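PDB 1K32: tricorn protease, which hydrolyses peptide bonds as a serine protease and probably acts in protein degradation alongside the proteasome. Local coordinates for residues D25-V30 against R258-K263; R59-G64 against A112-D117; G64-I69 against E140-N145. All coordinates share one frame; numbering follows the deposited sequence.

Interaction 1: residues D25-V30 against R258-K263; sequences DRIIFV and RILFSK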
# COMPACT_ATOMS: atom_id res chain seq x y z
N ASP A 25 -17.01 -23.59 77.86
CA ASP A 25 -16.39 -22.33 78.24
C ASP A 25 -15.66 -21.70 77.06
O ASP A 25 -14.89 -20.76 77.24
CB ASP A 25 -15.38 -22.54 79.37
CG ASP A 25 -16.05 -22.85 80.68
OD1 ASP A 25 -16.96 -22.08 81.06
OD2 ASP A 25 -15.66 -23.84 81.34
N ARG A 26 -15.90 -22.24 75.87
CA ARG A 26 -15.24 -21.71 74.69
C ARG A 26 -16.24 -21.01 73.80
O ARG A 26 -17.33 -21.51 73.56
CB ARG A 26 -14.53 -22.81 73.89
CG ARG A 26 -13.59 -23.68 74.71
CD ARG A 26 -12.42 -24.21 73.87
NE ARG A 26 -12.82 -24.91 72.65
CZ ARG A 26 -13.53 -26.04 72.62
NH1 ARG A 26 -13.83 -26.60 71.46
NH2 ARG A 26 -13.96 -26.59 73.75
N ILE A 27 -15.86 -19.83 73.32
CA ILE A 27 -16.69 -19.04 72.44
C ILE A 27 -15.88 -18.64 71.23
O ILE A 27 -14.78 -18.12 71.38
CB ILE A 27 -17.17 -17.77 73.13
CG1 ILE A 27 -18.28 -18.11 74.12
CG2 ILE A 27 -17.62 -16.76 72.11
CD1 ILE A 27 -18.69 -16.95 74.99
N ILE A 28 -16.41 -18.90 70.04
CA ILE A 28 -15.73 -18.50 68.82
C ILE A 28 -16.55 -17.36 68.22
O ILE A 28 -17.76 -17.26 68.44
CB ILE A 28 -15.59 -19.67 67.80
CG1 ILE A 28 -16.94 -20.32 67.51
CG2 ILE A 28 -14.59 -20.68 68.34
CD1 ILE A 28 -16.86 -21.48 66.47
N PHE A 29 -15.88 -16.48 67.49
CA PHE A 29 -16.56 -15.33 66.91
C PHE A 29 -15.68 -14.77 65.81
O PHE A 29 -14.53 -15.15 65.66
CB PHE A 29 -16.81 -14.27 68.00
CG PHE A 29 -15.56 -13.77 68.67
CD1 PHE A 29 -14.80 -12.75 68.10
CD2 PHE A 29 -15.10 -14.38 69.84
CE1 PHE A 29 -13.59 -12.35 68.68
CE2 PHE A 29 -13.90 -13.98 70.43
CZ PHE A 29 -13.14 -12.96 69.85
N VAL A 30 -16.25 -13.85 65.03
CA VAL A 30 -15.53 -13.23 63.94
C VAL A 30 -15.08 -11.84 64.34
O VAL A 30 -15.80 -11.10 65.01
CB VAL A 30 -16.40 -13.13 62.66
CG1 VAL A 30 -15.62 -12.39 61.59
CG2 VAL A 30 -16.79 -14.54 62.16
N ARG A 258 -26.28 -22.86 77.33
CA ARG A 258 -26.29 -21.40 77.26
C ARG A 258 -26.45 -20.89 75.83
O ARG A 258 -26.16 -21.59 74.86
CB ARG A 258 -25.00 -20.86 77.87
CG ARG A 258 -24.76 -21.33 79.28
CD ARG A 258 -23.28 -21.41 79.55
NE ARG A 258 -22.74 -20.18 80.10
CZ ARG A 258 -21.44 -19.94 80.24
NH1 ARG A 258 -21.03 -18.80 80.76
NH2 ARG A 258 -20.56 -20.85 79.84
N ILE A 259 -26.91 -19.64 75.70
CA ILE A 259 -27.09 -19.03 74.39
C ILE A 259 -26.16 -17.84 74.22
O ILE A 259 -26.09 -16.97 75.07
CB ILE A 259 -28.54 -18.56 74.16
CG1 ILE A 259 -29.49 -19.76 74.17
CG2 ILE A 259 -28.65 -17.84 72.82
CD1 ILE A 259 -30.93 -19.38 74.01
N LEU A 260 -25.44 -17.84 73.10
CA LEU A 260 -24.50 -16.79 72.78
C LEU A 260 -25.05 -15.95 71.61
O LEU A 260 -25.72 -16.48 70.73
CB LEU A 260 -23.18 -17.43 72.37
CG LEU A 260 -22.00 -16.51 72.10
CD1 LEU A 260 -21.65 -15.74 73.35
CD2 LEU A 260 -20.82 -17.35 71.65
N PHE A 261 -24.76 -14.65 71.61
CA PHE A 261 -25.24 -13.79 70.54
C PHE A 261 -24.41 -12.50 70.42
O PHE A 261 -23.63 -12.18 71.30
CB PHE A 261 -26.74 -13.47 70.74
CG PHE A 261 -27.03 -12.56 71.92
CD1 PHE A 261 -27.03 -11.17 71.78
CD2 PHE A 261 -27.30 -13.11 73.18
CE1 PHE A 261 -27.29 -10.33 72.88
CE2 PHE A 261 -27.56 -12.29 74.28
CZ PHE A 261 -27.56 -10.90 74.14
N SER A 262 -24.56 -11.79 69.32
CA SER A 262 -23.82 -10.56 69.13
C SER A 262 -24.78 -9.37 69.14
O SER A 262 -25.95 -9.51 68.77
CB SER A 262 -23.04 -10.60 67.81
OG SER A 262 -23.89 -10.90 66.72
N LYS A 263 -24.29 -8.22 69.58
CA LYS A 263 -25.10 -7.01 69.65
C LYS A 263 -24.22 -5.76 69.72
O LYS A 263 -23.37 -5.63 70.59
CB LYS A 263 -26.03 -7.06 70.87
CG LYS A 263 -26.99 -5.87 70.96
CD LYS A 263 -28.03 -6.01 72.07
CE LYS A 263 -27.42 -5.97 73.47
NZ LYS A 263 -26.77 -4.68 73.82
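Strands 26-31 and 259-263, each the second strand of its own four-stranded antiparallel sheet, run in roughly the same sense, with Ile27 and Leu260 lying 8.1 Å apart between their CA atoms and Asp25 and Arg258 spaced wider. The two sheets are the first and last blades of a six-bladed beta-propeller, so they meet where the ring closes, face against face. Leu260 sends both methyls at Ile27. Its CG stands anti to the backbone N (chi1 -175°), which carries the fork across to the neighbouring blade. There CD2 presses on CG2 of Ile27 at 3.3 Å, tighter than ordinary van der Waals contact, and also touches CG1 of Ile27 at 3.6 Å, while Leu260 CD1 meets Ile27 CD1 at 3.6 Å. Ile22, Ile269 and Ile280 extend this apolar packing around the pair. Toward the surface, Arg258 bends its chain at chi3 and brings NH2 within 4.0 Å of Asp25 OD1, a long salt bridge in which the carboxylate and guanidinium planes stand 80° apart. Its other terminal nitrogen, NH1, pairs with Glu278 of its own blade. Each blade keeps its own four strands, and what joins these two segments is a close aliphatic grip edged by one loose ion pair: the buried methyls carry the contact, and the charges probably add only modestly.

Interaction 2: residues R59-G64 against A112-D117; sequences RFFPDG and AGFDPD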
# COMPACT_ATOMS: atom_id res chain seq x y z
N ARG A 59 -19.48 -22.72 63.09
CA ARG A 59 -20.25 -23.58 63.98
C ARG A 59 -19.45 -24.75 64.54
O ARG A 59 -18.84 -25.50 63.78
CB ARG A 59 -21.47 -24.14 63.24
CG ARG A 59 -22.56 -23.11 62.89
CD ARG A 59 -23.22 -22.59 64.17
NE ARG A 59 -23.90 -23.66 64.89
CZ ARG A 59 -25.04 -24.22 64.50
NH1 ARG A 59 -25.59 -25.19 65.22
NH2 ARG A 59 -25.64 -23.81 63.39
N PHE A 60 -19.49 -24.90 65.86
CA PHE A 60 -18.82 -26.01 66.54
C PHE A 60 -19.57 -27.30 66.18
O PHE A 60 -20.79 -27.30 66.13
CB PHE A 60 -18.92 -25.90 68.07
CG PHE A 60 -17.91 -24.97 68.71
CD1 PHE A 60 -18.32 -23.77 69.28
CD2 PHE A 60 -16.58 -25.34 68.82
CE1 PHE A 60 -17.42 -22.95 69.96
CE2 PHE A 60 -15.66 -24.53 69.50
CZ PHE A 60 -16.08 -23.33 70.07
N PHE A 61 -18.85 -28.39 65.95
CA PHE A 61 -19.52 -29.65 65.72
C PHE A 61 -20.00 -30.03 67.12
O PHE A 61 -19.47 -29.52 68.11
CB PHE A 61 -18.56 -30.72 65.18
CG PHE A 61 -18.49 -30.76 63.69
CD1 PHE A 61 -17.88 -29.73 62.97
CD2 PHE A 61 -19.03 -31.83 62.98
CE1 PHE A 61 -17.82 -29.77 61.58
CE2 PHE A 61 -18.97 -31.87 61.59
CZ PHE A 61 -18.36 -30.84 60.89
N PRO A 62 -20.99 -30.92 67.23
CA PRO A 62 -21.55 -31.36 68.52
C PRO A 62 -20.57 -31.65 69.67
O PRO A 62 -20.84 -31.28 70.81
CB PRO A 62 -22.38 -32.60 68.13
CG PRO A 62 -21.74 -33.06 66.84
CD PRO A 62 -21.53 -31.75 66.14
N ASP A 63 -19.44 -32.28 69.38
CA ASP A 63 -18.48 -32.60 70.42
C ASP A 63 -17.47 -31.47 70.68
O ASP A 63 -16.57 -31.62 71.51
CB ASP A 63 -17.73 -33.89 70.09
CG ASP A 63 -16.92 -33.79 68.82
OD1 ASP A 63 -16.43 -34.83 68.34
OD2 ASP A 63 -16.77 -32.66 68.29
N GLY A 64 -17.65 -30.36 69.98
CA GLY A 64 -16.77 -29.21 70.13
C GLY A 64 -15.33 -29.44 69.68
O GLY A 64 -14.44 -28.70 70.09
N ALA A 112 -26.35 -25.61 58.26
CA ALA A 112 -27.77 -25.55 58.62
C ALA A 112 -28.03 -26.16 60.00
O ALA A 112 -28.99 -25.80 60.68
CB ALA A 112 -28.60 -26.26 57.57
N GLY A 113 -27.16 -27.10 60.39
CA GLY A 113 -27.31 -27.77 61.66
C GLY A 113 -26.55 -29.09 61.69
O GLY A 113 -25.78 -29.39 60.77
N PHE A 114 -26.74 -29.85 62.75
CA PHE A 114 -26.08 -31.14 62.89
C PHE A 114 -27.11 -32.18 63.32
O PHE A 114 -27.91 -31.93 64.23
CB PHE A 114 -24.95 -31.07 63.91
CG PHE A 114 -23.93 -30.02 63.62
CD1 PHE A 114 -24.11 -28.71 64.05
CD2 PHE A 114 -22.77 -30.33 62.89
CE1 PHE A 114 -23.17 -27.72 63.77
CE2 PHE A 114 -21.83 -29.36 62.61
CZ PHE A 114 -22.03 -28.04 63.05
N ASP A 115 -27.08 -33.34 62.67
CA ASP A 115 -28.03 -34.38 63.00
C ASP A 115 -27.63 -35.07 64.30
O ASP A 115 -26.56 -34.79 64.85
CB ASP A 115 -28.16 -35.37 61.83
CG ASP A 115 -26.94 -36.26 61.65
OD1 ASP A 115 -26.79 -36.81 60.54
OD2 ASP A 115 -26.16 -36.42 62.60
N PRO A 116 -28.49 -35.95 64.83
CA PRO A 116 -28.20 -36.66 66.08
C PRO A 116 -26.87 -37.42 66.09
O PRO A 116 -26.26 -37.56 67.15
CB PRO A 116 -29.41 -37.58 66.24
CG PRO A 116 -30.51 -36.76 65.62
CD PRO A 116 -29.85 -36.26 64.35
N ASP A 117 -26.42 -37.92 64.94
CA ASP A 117 -25.16 -38.65 64.85
C ASP A 117 -23.96 -37.69 64.85
O ASP A 117 -22.82 -38.11 64.96
CB ASP A 117 -25.13 -39.50 63.57
CG ASP A 117 -26.03 -40.74 63.66
OD1 ASP A 117 -26.21 -41.42 62.64
OD2 ASP A 117 -26.55 -41.03 64.76
O HOH W 1 -28.55 -25.19 63.51
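Phe114 inserts its ring between Arg59 and the Phe61-Pro62 corner. Its edge points at the face of Phe61, an edge-to-face pair with centroids 5.0 Å apart, and Phe114 CE2 sits above the middle of the Phe61 ring. Over one face of Phe114 itself lie two CH-pi donors, Phe61 CA and Pro62 CD, each 4.2 Å from the Phe114 centroid. Arg59 comes from a different side: its CB lies in the ring plane at the edge, and its chain, folded at chi2 and chi3, brings the guanidinium back so that Phe114 CE1 rests over one face, the two planes 87° apart. One water bridges the segments, accepting from Arg59 NH2 at 3.2 Å and donating to Ala112 O at 2.9 Å.

Farther out, a type I turn closed by Gly64 N to Phe61 O (2.7 Å) shapes the chain beyond Phe61, with Gly64 at positive phi. On the other side Ala112 and Gly113 both face Ile121 in a classic beta bulge just before Phe114. Leu120 touches both Phe61 and Phe114. Such aromatic packing joins the innermost strands of successive blades, 54-60 and 110-114, at their ends in the six-bladed propeller.

Interaction 3: residues G64-I69 against E140-N145; sequences GRKIAI and ENDGIN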
# COMPACT_ATOMS: atom_id res chain seq x y z
N GLY A 64 -17.65 -30.36 69.98
CA GLY A 64 -16.77 -29.21 70.13
C GLY A 64 -15.33 -29.44 69.68
O GLY A 64 -14.44 -28.70 70.09
N ARG A 65 -15.11 -30.44 68.84
CA ARG A 65 -13.76 -30.76 68.36
C ARG A 65 -13.45 -30.08 67.02
O ARG A 65 -12.38 -29.49 66.83
CB ARG A 65 -13.62 -32.28 68.19
CG ARG A 65 -14.02 -33.10 69.42
CD ARG A 65 -12.82 -33.49 70.26
NE ARG A 65 -11.88 -34.34 69.53
CZ ARG A 65 -10.66 -34.64 69.95
NH1 ARG A 65 -9.87 -35.41 69.22
NH2 ARG A 65 -10.23 -34.16 71.11
N LYS A 66 -14.38 -30.18 66.08
CA LYS A 66 -14.19 -29.58 64.77
C LYS A 66 -15.11 -28.35 64.63
O LYS A 66 -16.11 -28.22 65.35
CB LYS A 66 -14.52 -30.60 63.68
CG LYS A 66 -14.12 -30.16 62.27
CD LYS A 66 -14.66 -31.10 61.20
CE LYS A 66 -14.08 -32.48 61.32
NZ LYS A 66 -14.68 -33.39 60.30
N ILE A 67 -14.77 -27.47 63.70
CA ILE A 67 -15.57 -26.27 63.46
C ILE A 67 -15.87 -26.13 61.97
O ILE A 67 -14.96 -26.18 61.14
CB ILE A 67 -14.83 -25.00 63.96
CG1 ILE A 67 -14.61 -25.08 65.47
CG2 ILE A 67 -15.64 -23.75 63.59
CD1 ILE A 67 -13.75 -23.97 66.01
N ALA A 68 -17.14 -25.96 61.65
CA ALA A 68 -17.55 -25.78 60.26
C ALA A 68 -17.53 -24.27 59.98
O ALA A 68 -18.03 -23.48 60.79
CB ALA A 68 -18.93 -26.36 60.03
N ILE A 69 -16.96 -23.88 58.85
CA ILE A 69 -16.81 -22.46 58.54
C ILE A 69 -17.30 -22.02 57.16
O ILE A 69 -17.04 -22.69 56.16
CB ILE A 69 -15.33 -22.05 58.66
CG1 ILE A 69 -14.79 -22.42 60.05
CG2 ILE A 69 -15.17 -20.56 58.39
CD1 ILE A 69 -13.28 -22.26 60.20
N GLU A 140 -20.99 -35.97 53.67
CA GLU A 140 -20.30 -37.23 53.90
C GLU A 140 -18.85 -37.17 53.43
O GLU A 140 -18.53 -36.55 52.41
CB GLU A 140 -21.03 -38.38 53.18
CG GLU A 140 -22.42 -38.70 53.72
CD GLU A 140 -23.07 -39.93 53.07
OE1 GLU A 140 -23.95 -40.53 53.70
OE2 GLU A 140 -22.73 -40.29 51.93
N ASN A 141 -17.98 -37.82 54.19
CA ASN A 141 -16.56 -37.90 53.85
C ASN A 141 -15.99 -36.55 53.50
O ASN A 141 -15.35 -36.41 52.45
CB ASN A 141 -16.34 -38.83 52.65
CG ASN A 141 -16.89 -40.19 52.87
OD1 ASN A 141 -16.48 -40.88 53.80
ND2 ASN A 141 -17.82 -40.62 52.01
N ASP A 142 -16.23 -35.56 54.34
CA ASP A 142 -15.72 -34.22 54.10
C ASP A 142 -16.02 -33.67 52.71
O ASP A 142 -15.15 -33.06 52.09
CB ASP A 142 -14.21 -34.20 54.33
CG ASP A 142 -13.83 -34.59 55.75
OD1 ASP A 142 -12.62 -34.77 56.00
OD2 ASP A 142 -14.73 -34.72 56.61
N GLY A 143 -17.24 -33.87 52.23
CA GLY A 143 -17.59 -33.34 50.92
C GLY A 143 -17.51 -34.28 49.72
O GLY A 143 -17.78 -33.86 48.61
N ILE A 144 -17.15 -35.54 49.94
CA ILE A 144 -17.06 -36.49 48.82
C ILE A 144 -18.44 -36.73 48.23
O ILE A 144 -18.60 -36.93 47.03
CB ILE A 144 -16.48 -37.87 49.26
CG1 ILE A 144 -15.03 -37.73 49.75
CG2 ILE A 144 -16.56 -38.88 48.09
CD1 ILE A 144 -14.01 -37.40 48.66
N ASN A 145 -19.45 -36.71 49.10
CA ASN A 145 -20.82 -36.97 48.68
C ASN A 145 -21.81 -36.14 49.50
O ASN A 145 -21.56 -35.82 50.66
CB ASN A 145 -21.11 -38.47 48.84
CG ASN A 145 -22.51 -38.86 48.37
OD1 ASN A 145 -22.86 -38.68 47.20
ND2 ASN A 145 -23.31 -39.40 49.29
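Lys66 opens strand 66-73, while Asp142 sits in the tight connection between strands 135-140 and 145-148, and their CA atoms are 11.7 Å apart, so the two backbones stay well separated and only side chains span the gap. Both belong to neighbouring blades of the six-bladed beta-propeller, the second and the third. The connection is compact: Asn141 and Asp142 both take left-handed backbone angles and Gly143 follows with positive phi, after which Ile144 and Asn145 both face Glu140 in a classic beta bulge. Glu140 N to Asn145 O, at 3.1 Å, ties the two ends of the loop together.

Across the contact a single pair meets. Lys66 leaves its strand with CG anti to the backbone N (chi1 -170°) and runs out nearly straight until a bend at chi3, and its NZ arrives 3.9 Å from Asp142 OD2. This is a long salt bridge at the surface, where solvent probably weakens it further. Phe84 of strand 79-86 touches both partners, and Lys66 also makes a cation-pi interaction with Phe61, so its ammonium group divides its attention between a ring in its own blade and a carboxylate in the next.

Behind Asp142 the loop is tethered on its other side: Ile144 O accepts from Tyr750 OH and Asn145 OD1 from Leu745 N, both in the PDZ domain of the same chain. The same Asn145 amide steadies the loop from within, its ND2 donating to Glu140 OE2 at 2.8 Å and 160°, meeting that oxygen from above the carboxylate plane.

In the fold
The three contacts sample two interfaces of the six-bladed propeller: its closure, and the junction of the second and third blades. Interaction 1 joins the last blade to the first, and interactions 2 and 3 both join the second to the third, their centres about 10 Å apart and Gly64 common to both. Backbone pairing of strands 54-60 and 66-73 links them directly, Phe61 N lying 2.8 Å from Lys66 O. Interaction 1 is centred about 16 Å from interaction 2 and 21 Å from interaction 3; Arg26 reaches the shared turn through a weak hydrogen bond from NH1 to Gly64 O. None of the segments includes residues of the S41 peptidase region.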